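Local coordinates for FACT complex subunit SPT16 (Ashbya gossypii, PDB 6A8M), which probably acts within the FACT complex as a histone chaperone that reorganizes nucleosomes during transcription, DNA replication and DNA repair, its N-terminal domain being the part in this structure, at residues A[195-200]-A[432-437]; A[403-406]-A[411-414]. All blocks are in the same frame, centred on the assembly; numbering follows the deposited sequence.

Interaction 1: residues A[195-200]-A[432-437]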
loop_
_atom_site.group_PDB
_atom_site.type_symbol
_atom_site.label_atom_id
_atom_site.label_comp_id
_atom_site.label_asym_id
_atom_site.label_seq_id
_atom_site.Cartn_x
_atom_site.Cartn_y
_atom_site.Cartn_z
ATOM N N PHE A 195 9.681 -6.821 13.124
ATOM C CA PHE A 195 8.495 -6.843 13.970
ATOM C C PHE A 195 7.831 -8.213 13.988
ATOM O O PHE A 195 7.286 -8.611 15.027
ATOM C CB PHE A 195 7.539 -5.726 13.539
ATOM C CG PHE A 195 8.007 -4.379 14.002
ATOM C CD1 PHE A 195 7.817 -4.004 15.323
ATOM C CD2 PHE A 195 8.714 -3.541 13.165
ATOM C CE1 PHE A 195 8.304 -2.787 15.800
ATOM C CE2 PHE A 195 9.197 -2.329 13.629
ATOM C CZ PHE A 195 8.990 -1.950 14.942
ATOM N N MET A 196 7.872 -8.964 12.878
ATOM C CA MET A 196 7.391 -10.345 12.955
ATOM C C MET A 196 8.243 -11.162 13.926
ATOM O O MET A 196 7.714 -11.985 14.693
ATOM C CB MET A 196 7.366 -10.993 11.561
ATOM C CG MET A 196 6.761 -12.411 11.548
ATOM S SD MET A 196 5.087 -12.518 12.244
ATOM C CE MET A 196 4.130 -11.789 10.923
ATOM N N ASN A 197 9.563 -10.937 13.926
ATOM C CA ASN A 197 10.420 -11.604 14.903
ATOM C C ASN A 197 10.002 -11.262 16.329
ATOM O O ASN A 197 9.935 -12.145 17.192
ATOM C CB ASN A 197 11.884 -11.236 14.700
ATOM C CG ASN A 197 12.773 -11.886 15.756
ATOM O OD1 ASN A 197 12.902 -13.106 15.783
ATOM N ND2 ASN A 197 13.330 -11.083 16.668
ATOM N N LEU A 198 9.760 -9.972 16.601
ATOM C CA LEU A 198 9.338 -9.554 17.936
ATOM C C LEU A 198 8.014 -10.189 18.290
ATOM O O LEU A 198 7.798 -10.608 19.432
ATOM C CB LEU A 198 9.183 -8.039 18.008
ATOM C CG LEU A 198 10.392 -7.138 18.133
ATOM C CD1 LEU A 198 9.884 -5.712 18.134
ATOM C CD2 LEU A 198 11.176 -7.443 19.411
ATOM N N LEU A 199 7.114 -10.250 17.309
ATOM C CA LEU A 199 5.811 -10.850 17.522
ATOM C C LEU A 199 5.952 -12.313 17.900
ATOM O O LEU A 199 5.303 -12.788 18.834
ATOM C CB LEU A 199 4.967 -10.704 16.263
ATOM C CG LEU A 199 3.495 -11.043 16.420
ATOM C CD1 LEU A 199 2.723 -10.239 15.381
ATOM C CD2 LEU A 199 3.244 -12.540 16.231
ATOM N N SER A 200 6.763 -13.056 17.152
ATOM C CA SER A 200 6.922 -14.472 17.469
ATOM C C SER A 200 7.436 -14.655 18.896
ATOM O O SER A 200 6.918 -15.485 19.646
ATOM C CB SER A 200 7.860 -15.142 16.469
ATOM O OG SER A 200 8.110 -16.491 16.862
ATOM N N THR A 432 10.829 -9.929 2.202
ATOM C CA THR A 432 10.618 -10.301 3.602
ATOM C C THR A 432 11.235 -11.684 3.801
ATOM O O THR A 432 10.774 -12.668 3.206
ATOM C CB THR A 432 9.125 -10.310 3.944
ATOM O OG1 THR A 432 8.407 -10.983 2.900
ATOM C CG2 THR A 432 8.564 -8.879 4.062
ATOM N N ASN A 433 12.295 -11.756 4.612
ATOM C CA ASN A 433 13.097 -12.963 4.750
ATOM C C ASN A 433 12.997 -13.582 6.137
ATOM O O ASN A 433 13.726 -14.532 6.427
ATOM C CB ASN A 433 14.557 -12.665 4.383
ATOM C CG ASN A 433 14.686 -12.101 2.972
ATOM O OD1 ASN A 433 15.249 -11.015 2.754
ATOM N ND2 ASN A 433 14.138 -12.830 2.001
ATOM N N TYR A 434 12.070 -13.121 6.978
ATOM C CA TYR A 434 11.833 -13.808 8.240
ATOM C C TYR A 434 11.441 -15.257 7.963
ATOM O O TYR A 434 10.728 -15.549 6.998
ATOM C CB TYR A 434 10.752 -13.094 9.063
ATOM C CG TYR A 434 10.531 -13.771 10.389
ATOM C CD1 TYR A 434 11.471 -13.648 11.422
ATOM C CD2 TYR A 434 9.428 -14.581 10.600
ATOM C CE1 TYR A 434 11.283 -14.301 12.638
ATOM C CE2 TYR A 434 9.242 -15.232 11.802
ATOM C CZ TYR A 434 10.166 -15.096 12.814
ATOM O OH TYR A 434 9.976 -15.761 14.011
ATOM N N THR A 435 11.943 -16.176 8.791
ATOM C CA THR A 435 11.759 -17.598 8.519
ATOM C C THR A 435 10.285 -17.982 8.376
ATOM O O THR A 435 9.385 -17.405 9.001
ATOM C CB THR A 435 12.411 -18.460 9.623
ATOM O OG1 THR A 435 12.229 -19.845 9.306
ATOM C CG2 THR A 435 11.747 -18.190 10.973
ATOM N N LYS A 436 10.047 -18.971 7.518
ATOM C CA LYS A 436 8.768 -19.656 7.445
ATOM C C LYS A 436 8.976 -21.162 7.440
ATOM O O LYS A 436 8.040 -21.904 7.145
ATOM C CB LYS A 436 7.980 -19.231 6.207
ATOM C CG LYS A 436 8.810 -19.297 4.909
ATOM C CD LYS A 436 8.209 -18.361 3.870
ATOM C CE LYS A 436 8.968 -18.407 2.552
ATOM N NZ LYS A 436 8.601 -17.229 1.694
ATOM N N SER A 437 10.181 -21.625 7.752
ATOM C CA SER A 437 10.424 -23.057 7.808
ATOM C C SER A 437 9.600 -23.641 8.937
ATOM O O SER A 437 9.560 -23.072 10.029
ATOM C CB SER A 437 11.906 -23.323 8.034
ATOM O OG SER A 437 12.640 -22.858 6.910
HETATM O O HOH W 1 9.072 -18.170 14.823
#
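With CG anti to the backbone N (chi1 -178°), Tyr434 projects its ring from the 432-437 loop onto residues 196-200 of helix 179-208. Met196 chi1, also anti, brings CG against Tyr434 CD2 at 3.6 Å; the bends at chi2 (55°) and chi3 then lead the thioether away from the loop. The two side chains cross at about a right angle. One ring face lies against Met196 CB and the backbone N of Asn197, both offset toward the rim, and Asn197 CA comes to 3.6 Å from Tyr434 CE1. Asn197 extends across the same ring: its OD1 is 3.7 Å from Tyr434 CE1, and its amide is turned 57° from the ring plane. The opposite face carries Thr435 CG2, so the ring lies between the helix and the next residue of its own loop. This joins a long helix to the loop between strand 427-430 and helix 438-441, in the peptidase-like domain, whose M24 family has the pita-bread fold. The loop is further anchored by Asp193, earlier on the helix, whose carboxylate accepts from the backbone N of both Asn433 and Tyr434. From strand 298-308, Arg304 donates to the carbonyls of Tyr434 and Thr435. At the phenol end, Ser200 CB stands 3.3 Å from Tyr434 OH. A water bridges the hydroxyls, 2.8 Å from Ser200 OG and 2.7 Å from Tyr434 OH. Beyond the ring, Thr435 OG1 accepts from Ser437 N at 3.1 Å, an ST turn just before helix 438-441.

Interaction 2: residues A[403-406]-A[411-414]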
loop_
_atom_site.group_PDB
_atom_site.type_symbol
_atom_site.label_atom_id
_atom_site.label_comp_id
_atom_site.label_asym_id
_atom_site.label_seq_id
_atom_site.Cartn_x
_atom_site.Cartn_y
_atom_site.Cartn_z
ATOM N N ASN A 403 -11.573 -22.077 7.919
ATOM C CA ASN A 403 -12.668 -23.019 8.186
ATOM C C ASN A 403 -12.219 -24.464 7.986
ATOM O O ASN A 403 -12.935 -25.293 7.413
ATOM C CB ASN A 403 -13.893 -22.700 7.321
ATOM C CG ASN A 403 -14.441 -21.312 7.589
ATOM O OD1 ASN A 403 -14.954 -21.051 8.667
ATOM N ND2 ASN A 403 -14.348 -20.421 6.602
ATOM N N LEU A 404 -11.033 -24.772 8.481
ATOM C CA LEU A 404 -10.528 -26.132 8.508
ATOM C C LEU A 404 -10.751 -26.724 9.892
ATOM O O LEU A 404 -10.814 -26.004 10.889
ATOM C CB LEU A 404 -9.038 -26.155 8.164
ATOM C CG LEU A 404 -8.720 -25.450 6.847
ATOM C CD1 LEU A 404 -7.226 -25.487 6.584
ATOM C CD2 LEU A 404 -9.510 -26.153 5.737
ATOM N N LYS A 405 -10.866 -28.052 9.944
ATOM C CA LYS A 405 -10.916 -28.772 11.205
ATOM C C LYS A 405 -10.065 -30.025 11.098
ATOM O O LYS A 405 -10.071 -30.697 10.065
ATOM C CB LYS A 405 -12.346 -29.173 11.586
ATOM C CG LYS A 405 -13.284 -28.008 11.864
ATOM C CD LYS A 405 -14.567 -28.491 12.556
ATOM C CE LYS A 405 -15.693 -27.470 12.411
ATOM N NZ LYS A 405 -15.289 -26.118 12.896
ATOM N N ASP A 406 -9.335 -30.337 12.156
ATOM C CA ASP A 406 -8.672 -31.634 12.198
ATOM C C ASP A 406 -9.711 -32.750 12.130
ATOM O O ASP A 406 -10.733 -32.705 12.817
ATOM C CB ASP A 406 -7.841 -31.769 13.470
ATOM C CG ASP A 406 -7.040 -33.038 13.480
ATOM O OD1 ASP A 406 -5.913 -33.018 12.947
ATOM O OD2 ASP A 406 -7.553 -34.067 13.964
ATOM N N ALA A 411 -10.586 -30.035 15.986
ATOM C CA ALA A 411 -10.038 -28.726 16.325
ATOM C C ALA A 411 -10.050 -27.786 15.120
ATOM O O ALA A 411 -9.571 -28.132 14.040
ATOM C CB ALA A 411 -8.616 -28.889 16.868
ATOM N N SER A 412 -10.597 -26.593 15.319
ATOM C CA SER A 412 -10.634 -25.580 14.271
ATOM C C SER A 412 -9.249 -24.990 14.046
ATOM O O SER A 412 -8.512 -24.707 15.000
ATOM C CB SER A 412 -11.598 -24.457 14.656
ATOM O OG SER A 412 -12.930 -24.935 14.734
ATOM N N TYR A 413 -8.892 -24.776 12.780
ATOM C CA TYR A 413 -7.653 -24.069 12.484
ATOM C C TYR A 413 -7.760 -23.343 11.150
ATOM O O TYR A 413 -8.780 -23.392 10.460
ATOM C CB TYR A 413 -6.444 -25.005 12.510
ATOM C CG TYR A 413 -6.343 -26.059 11.426
ATOM C CD1 TYR A 413 -7.024 -27.272 11.538
ATOM C CD2 TYR A 413 -5.489 -25.874 10.339
ATOM C CE1 TYR A 413 -6.882 -28.263 10.549
ATOM C CE2 TYR A 413 -5.344 -26.843 9.353
ATOM C CZ TYR A 413 -6.035 -28.025 9.463
ATOM O OH TYR A 413 -5.871 -28.983 8.485
ATOM N N ALA A 414 -6.708 -22.601 10.839
ATOM C CA ALA A 414 -6.631 -21.816 9.620
ATOM C C ALA A 414 -5.153 -21.659 9.335
ATOM O O ALA A 414 -4.310 -21.901 10.205
ATOM C CB ALA A 414 -7.333 -20.452 9.750
HETATM O O HOH W 2 -13.410 -24.725 11.709
HETATM O O HOH W 3 -7.587 -31.043 8.482
HETATM O O HOH W 4 -14.123 -26.966 15.832
#
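Tyr413 lays its ring against Leu404 across an antiparallel hydrogen-bonded pair. From Tyr413 CB, a chi1 of 68° sets CG between the backbone N and carbonyl carbon, swinging the ring over the partner strand. On one side CE1 faces Asp406 N, 3.6 Å away and near the ring plane; on the other, CE2 meets Leu404 CD1 at 3.6 Å. Leu404 CB sits over the ring centre, 3.8 Å from the centroid and 10° off the normal, a CH-pi contact. At the tip, Tyr413 OH donates to a water 2.7 Å away, which donates in turn to Lys405 O; Asn317 is a further partner. Cut back to an alanine, the position is likely to lose the face that covers Leu404 CB and to leave Asn317 and the bridging water without the phenol. Backbone bonds fix the register: Tyr413 N donates to Leu404 O at 3.0 Å, the return bond from Leu404 N is weak, and Asp406 N reaches Ala411 O at 2.9 Å. On the face opposite the ring, Lys405 NZ and Ser412 OG share two waters, one of which also donates to Leu404 O. Asp406 turns its carboxylate to Ser311 and, through OD2, to the backbone N of Lys408 and Thr409 in the connecting turn. The whole is the closed end of a beta hairpin, strands 394-405 and 412-424, in the antiparallel sheet of the M24 peptidase-like domain.

In the fold
Interactions 1 and 2 belong to the same M24-like domain, their centres 23 Å apart and their nearest atoms about 13 Å apart. Along the chain, the 403-406/411-414 hairpin is nested within the loop closed by 195-200 and 432-437. Strand 412-424, the second arm of the hairpin, carries Asp419, which salt-bridges Lys436 in the loop of interaction 1. Both contacts also share neighbours: strand 285-295 touches Met196 through Ala289 and Tyr413 through Cys286, while helix 312-332 offers Asn317 to Tyr413 and Tyr318 and Gln325 to Lys436. Neither contact contains a metal or bound ligand; interaction 1 ties a loop to helix 179-208, interaction 2 pairs two strands of the antiparallel sheet.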